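Local coordinates for sugar ABC transporter (Sugar-binding protein) (Bacillus halodurans, PDB 4YO7) that binds myo-inositol between its two lobes and probably serves as the solute-binding protein of a sugar ABC transporter, at residues A[58-70]-A[282-294]. Sequence-based numbering, arbitrary orientation.
Sequences FLTYMQDAMKEEA and QDAKGQGATSVKV. With INS (1,2,3,4,5,6-hexahydroxy-cyclohexane), chain F.
The side-chain amide of Q282 lies over one face of the F58 ring, nearly parallel to it (planes 15° apart), with NE2 3.5 Å from F58 CZ near the rim. The same NE2 donates a nearly straight hydrogen bond to O5 of the bound inositol, at 3.1 Å. F58 CB also touches the inositol, 3.3 Å from its O2. With CG of F58 anti to the backbone N (chi1 174°), the ring swings over to the second helix, and CE1 meets A284 CB at 3.5 Å. Behind Q282, Q287 NE2 donates to Q282 OE1 at 2.9 Å, which fixes how the amide is turned. Q287 OE1 accepts from N133, which lines the inositol pocket.

Beyond the pocket the two helices pack at -41°, their axes 7.2 Å apart. A65 is a knob in a hole formed by A284, K285, G288 and A289. G288 permits the close approach: a CB there would clash with M62 O. M66 CG rests on G288 O.

At the far end E69 CG lies against V292 CG1, and the carboxylate turns back to K293. K293 NZ reaches E69 OE2 from above the carboxylate plane in a 3.1 Å salt bridge, and a water links NZ to OE1. Y73 OH also bonds OE2. Replacing E69 with an alanine is likely to leave K293 without its salt-bridge partner and Y73 OH without this acceptor, and to uncover V292.

D283 caps the second helix, its OD1 accepting from G286 N. Both helices lie in the N-terminal lobe of a two-lobed periplasmic binding protein fold, starting at the ligand cleft. M66 packs on strands 46-52 and 76-82, V292 on F78, and S291 on strand 144-147, so both helices lie against the six-stranded parallel sheet.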
loop_
_atom_site.group_PDB
_atom_site.type_symbol
_atom_site.label_atom_id
_atom_site.label_comp_id
_atom_site.label_asym_id
_atom_site.label_seq_id
_atom_site.Cartn_x
_atom_site.Cartn_y
_atom_site.Cartn_z
ATOM N N PHE A 58 0.446 1.141 -7.553
ATOM C CA PHE A 58 -0.138 -0.043 -6.942
ATOM C C PHE A 58 -1.665 0.019 -6.907
ATOM O O PHE A 58 -2.351 -0.969 -7.240
ATOM C CB PHE A 58 0.429 -0.240 -5.537
ATOM C CG PHE A 58 -0.221 -1.358 -4.776
ATOM C CD1 PHE A 58 0.237 -2.664 -4.919
ATOM C CD2 PHE A 58 -1.302 -1.125 -3.952
ATOM C CE1 PHE A 58 -0.361 -3.706 -4.226
ATOM C CE2 PHE A 58 -1.908 -2.184 -3.259
ATOM C CZ PHE A 58 -1.424 -3.462 -3.407
ATOM N N LEU A 59 -2.225 1.172 -6.538
ATOM C CA LEU A 59 -3.661 1.242 -6.326
ATOM C C LEU A 59 -4.427 1.121 -7.641
ATOM O O LEU A 59 -5.591 0.729 -7.653
ATOM C CB LEU A 59 -4.040 2.517 -5.580
ATOM C CG LEU A 59 -3.728 2.491 -4.084
ATOM C CD1 LEU A 59 -4.031 3.849 -3.505
ATOM C CD2 LEU A 59 -4.483 1.370 -3.303
ATOM N N THR A 60 -3.770 1.414 -8.754
ATOM C CA THR A 60 -4.427 1.235 -10.040
ATOM C C THR A 60 -4.758 -0.233 -10.260
ATOM O O THR A 60 -5.836 -0.564 -10.758
ATOM C CB THR A 60 -3.572 1.780 -11.197
ATOM O OG1 THR A 60 -3.462 3.195 -11.042
ATOM C CG2 THR A 60 -4.222 1.486 -12.559
ATOM N N TYR A 61 -3.851 -1.122 -9.868
ATOM C CA TYR A 61 -4.124 -2.551 -9.988
ATOM C C TYR A 61 -5.285 -2.942 -9.070
ATOM O O TYR A 61 -6.120 -3.774 -9.425
ATOM C CB TYR A 61 -2.888 -3.375 -9.654
ATOM C CG TYR A 61 -1.760 -3.208 -10.643
ATOM C CD1 TYR A 61 -1.775 -3.868 -11.862
ATOM C CD2 TYR A 61 -0.688 -2.382 -10.364
ATOM C CE1 TYR A 61 -0.749 -3.704 -12.773
ATOM C CE2 TYR A 61 0.340 -2.215 -11.263
ATOM C CZ TYR A 61 0.306 -2.882 -12.467
ATOM O OH TYR A 61 1.332 -2.727 -13.383
HETATM N N MSE A 62 -5.345 -2.327 -7.895
HETATM C CA MSE A 62 -6.411 -2.666 -6.956
HETATM C C MSE A 62 -7.751 -2.217 -7.508
HETATM O O MSE A 62 -8.718 -2.970 -7.480
HETATM C CB MSE A 62 -6.180 -2.039 -5.580
HETATM C CG MSE A 62 -7.148 -2.642 -4.548
HETATM SE SE MSE A 62 -6.964 -1.746 -2.813
HETATM C CE MSE A 62 -8.068 -0.173 -3.153
ATOM N N GLN A 63 -7.800 -1.001 -8.039
ATOM C CA GLN A 63 -9.034 -0.461 -8.628
ATOM C C GLN A 63 -9.505 -1.292 -9.823
ATOM O O GLN A 63 -10.695 -1.556 -9.953
ATOM C CB GLN A 63 -8.823 0.983 -9.057
ATOM C CG GLN A 63 -9.981 1.635 -9.874
ATOM C CD GLN A 63 -10.774 2.623 -9.057
ATOM O OE1 GLN A 63 -10.937 2.465 -7.856
ATOM N NE2 GLN A 63 -11.224 3.685 -9.708
ATOM N N ASP A 64 -8.577 -1.713 -10.681
ATOM C CA ASP A 64 -8.944 -2.556 -11.830
ATOM C C ASP A 64 -9.540 -3.877 -11.342
ATOM O O ASP A 64 -10.496 -4.404 -11.939
ATOM C CB ASP A 64 -7.732 -2.837 -12.731
ATOM C CG ASP A 64 -7.284 -1.613 -13.530
ATOM O OD1 ASP A 64 -8.038 -0.617 -13.599
ATOM O OD2 ASP A 64 -6.177 -1.662 -14.111
ATOM N N ALA A 65 -8.986 -4.407 -10.254
ATOM C CA ALA A 65 -9.503 -5.652 -9.680
ATOM C C ALA A 65 -10.901 -5.447 -9.072
ATOM O O ALA A 65 -11.750 -6.345 -9.176
ATOM C CB ALA A 65 -8.551 -6.201 -8.633
HETATM N N MSE A 66 -11.145 -4.281 -8.457
HETATM C CA MSE A 66 -12.486 -3.965 -7.935
HETATM C C MSE A 66 -13.485 -3.903 -9.079
HETATM O O MSE A 66 -14.581 -4.453 -8.986
HETATM C CB MSE A 66 -12.496 -2.645 -7.135
HETATM C CG MSE A 66 -11.660 -2.730 -5.905
HETATM SE SE MSE A 66 -12.001 -1.204 -4.734
HETATM C CE MSE A 66 -11.196 0.196 -5.746
ATOM N N LYS A 67 -13.114 -3.244 -10.170
ATOM C CA LYS A 67 -14.026 -3.117 -11.301
ATOM C C LYS A 67 -14.319 -4.478 -11.943
ATOM O O LYS A 67 -15.452 -4.769 -12.333
ATOM C CB LYS A 67 -13.447 -2.139 -12.328
ATOM C CG LYS A 67 -13.424 -0.715 -11.820
ATOM C CD LYS A 67 -12.972 0.271 -12.893
ATOM C CE LYS A 67 -13.101 1.710 -12.410
ATOM N NZ LYS A 67 -12.769 2.710 -13.480
ATOM N N GLU A 68 -13.307 -5.328 -12.048
ATOM C CA GLU A 68 -13.506 -6.661 -12.610
ATOM C C GLU A 68 -14.451 -7.498 -11.746
ATOM O O GLU A 68 -15.343 -8.196 -12.262
ATOM C CB GLU A 68 -12.164 -7.383 -12.761
ATOM C CG GLU A 68 -11.341 -6.958 -13.960
ATOM C CD GLU A 68 -11.488 -7.883 -15.162
ATOM O OE1 GLU A 68 -12.103 -8.966 -15.037
ATOM O OE2 GLU A 68 -10.977 -7.518 -16.241
ATOM N N GLU A 69 -14.274 -7.432 -10.430
ATOM C CA GLU A 69 -15.128 -8.192 -9.526
ATOM C C GLU A 69 -16.556 -7.635 -9.527
ATOM O O GLU A 69 -17.519 -8.396 -9.488
ATOM C CB GLU A 69 -14.538 -8.202 -8.123
ATOM C CG GLU A 69 -15.339 -8.993 -7.106
ATOM C CD GLU A 69 -15.424 -10.467 -7.407
ATOM O OE1 GLU A 69 -14.431 -11.044 -7.902
ATOM O OE2 GLU A 69 -16.488 -11.059 -7.124
ATOM N N ALA A 70 -16.687 -6.317 -9.607
ATOM C CA ALA A 70 -18.000 -5.657 -9.546
ATOM C C ALA A 70 -18.904 -6.104 -10.711
ATOM O O ALA A 70 -20.125 -6.127 -10.583
ATOM C CB ALA A 70 -17.818 -4.168 -9.566
ATOM N N GLN A 282 2.441 -7.435 -2.236
ATOM C CA GLN A 282 1.165 -7.015 -1.685
ATOM C C GLN A 282 0.113 -7.326 -2.749
ATOM O O GLN A 282 0.249 -6.957 -3.910
ATOM C CB GLN A 282 1.150 -5.522 -1.320
ATOM C CG GLN A 282 -0.038 -5.189 -0.441
ATOM C CD GLN A 282 -0.236 -3.751 -0.063
ATOM O OE1 GLN A 282 -1.178 -3.453 0.662
ATOM N NE2 GLN A 282 0.593 -2.851 -0.557
ATOM N N ASP A 283 -0.929 -8.016 -2.334
ATOM C CA ASP A 283 -1.887 -8.593 -3.269
ATOM C C ASP A 283 -2.968 -7.583 -3.630
ATOM O O ASP A 283 -4.045 -7.565 -3.019
ATOM C CB ASP A 283 -2.490 -9.838 -2.646
ATOM C CG ASP A 283 -3.353 -10.640 -3.614
ATOM O OD1 ASP A 283 -3.482 -10.277 -4.799
ATOM O OD2 ASP A 283 -3.894 -11.671 -3.171
ATOM N N ALA A 284 -2.675 -6.758 -4.636
ATOM C CA ALA A 284 -3.616 -5.746 -5.094
ATOM C C ALA A 284 -4.930 -6.366 -5.576
ATOM O O ALA A 284 -6.025 -5.865 -5.241
ATOM C CB ALA A 284 -2.994 -4.900 -6.210
ATOM N N LYS A 285 -4.816 -7.438 -6.366
ATOM C CA LYS A 285 -5.991 -8.088 -6.928
ATOM C C LYS A 285 -6.860 -8.671 -5.822
ATOM O O LYS A 285 -8.074 -8.484 -5.817
ATOM C CB LYS A 285 -5.594 -9.176 -7.925
ATOM C CG LYS A 285 -6.796 -9.879 -8.560
ATOM C CD LYS A 285 -6.521 -10.312 -10.006
ATOM C CE LYS A 285 -7.819 -10.647 -10.749
ATOM N NZ LYS A 285 -8.575 -9.420 -11.196
ATOM N N GLY A 286 -6.234 -9.355 -4.876
ATOM C CA GLY A 286 -6.936 -9.901 -3.728
ATOM C C GLY A 286 -7.625 -8.842 -2.883
ATOM O O GLY A 286 -8.790 -8.987 -2.514
ATOM N N GLN A 287 -6.917 -7.764 -2.579
ATOM C CA GLN A 287 -7.528 -6.678 -1.836
ATOM C C GLN A 287 -8.720 -6.074 -2.561
ATOM O O GLN A 287 -9.770 -5.857 -1.955
ATOM C CB GLN A 287 -6.496 -5.593 -1.520
ATOM C CG GLN A 287 -5.427 -6.068 -0.541
ATOM C CD GLN A 287 -4.408 -4.996 -0.231
ATOM O OE1 GLN A 287 -4.546 -3.852 -0.649
ATOM N NE2 GLN A 287 -3.375 -5.372 0.484
ATOM N N GLY A 288 -8.576 -5.810 -3.863
ATOM C CA GLY A 288 -9.660 -5.197 -4.604
ATOM C C GLY A 288 -10.872 -6.104 -4.753
ATOM O O GLY A 288 -11.991 -5.687 -4.451
ATOM N N ALA A 289 -10.667 -7.356 -5.173
ATOM C CA ALA A 289 -11.780 -8.298 -5.341
ATOM C C ALA A 289 -12.450 -8.582 -4.020
ATOM O O ALA A 289 -13.678 -8.601 -3.930
ATOM C CB ALA A 289 -11.309 -9.596 -5.962
ATOM N N THR A 290 -11.651 -8.766 -2.976
ATOM C CA THR A 290 -12.226 -9.094 -1.677
ATOM C C THR A 290 -13.008 -7.922 -1.089
ATOM O O THR A 290 -14.073 -8.128 -0.475
ATOM C CB THR A 290 -11.139 -9.568 -0.686
ATOM O OG1 THR A 290 -10.461 -10.709 -1.231
ATOM C CG2 THR A 290 -11.756 -9.988 0.626
ATOM N N SER A 291 -12.526 -6.697 -1.286
ATOM C CA SER A 291 -13.260 -5.526 -0.791
ATOM C C SER A 291 -14.657 -5.467 -1.412
ATOM O O SER A 291 -15.642 -5.205 -0.735
ATOM C CB SER A 291 -12.501 -4.230 -1.107
ATOM O OG SER A 291 -11.309 -4.156 -0.364
ATOM N N VAL A 292 -14.723 -5.708 -2.715
ATOM C CA VAL A 292 -16.009 -5.739 -3.396
ATOM C C VAL A 292 -16.912 -6.870 -2.878
ATOM O O VAL A 292 -18.107 -6.653 -2.634
ATOM C CB VAL A 292 -15.829 -5.859 -4.921
ATOM C CG1 VAL A 292 -17.157 -6.105 -5.614
ATOM C CG2 VAL A 292 -15.235 -4.575 -5.431
ATOM N N LYS A 293 -16.352 -8.058 -2.695
ATOM C CA LYS A 293 -17.134 -9.181 -2.211
ATOM C C LYS A 293 -17.716 -8.911 -0.823
ATOM O O LYS A 293 -18.875 -9.233 -0.544
ATOM C CB LYS A 293 -16.282 -10.462 -2.191
ATOM C CG LYS A 293 -15.913 -10.975 -3.550
ATOM C CD LYS A 293 -14.972 -12.183 -3.411
ATOM C CE LYS A 293 -14.329 -12.599 -4.713
ATOM N NZ LYS A 293 -15.243 -13.404 -5.558
ATOM N N VAL A 294 -16.899 -8.321 0.043
ATOM C CA VAL A 294 -17.315 -8.030 1.395
ATOM C C VAL A 294 -18.403 -6.950 1.396
ATOM O O VAL A 294 -19.380 -7.033 2.138
ATOM C CB VAL A 294 -16.103 -7.619 2.237
ATOM C CG1 VAL A 294 -16.508 -7.094 3.600
ATOM C CG2 VAL A 294 -15.190 -8.840 2.401
HETATM C C1 INS F . -0.147 3.382 -1.406
HETATM C C2 INS F . 0.811 3.013 -2.532
HETATM C C3 INS F . 1.889 2.082 -1.977
HETATM C C4 INS F . 1.274 0.807 -1.387
HETATM C C5 INS F . 0.270 1.195 -0.282
HETATM C C6 INS F . -0.793 2.128 -0.844
HETATM O O1 INS F . -1.204 4.251 -1.900
HETATM O O2 INS F . 0.061 2.333 -3.537
HETATM O O3 INS F . 2.777 1.765 -3.089
HETATM O O4 INS F . 2.301 0.010 -0.778
HETATM O O5 INS F . -0.381 -0.004 0.174
HETATM O O6 INS F . -1.683 2.524 0.272
HETATM O O HOH W 1 -10.904 -8.966 -9.647
HETATM O O HOH W 2 -13.338 -13.583 -7.440
#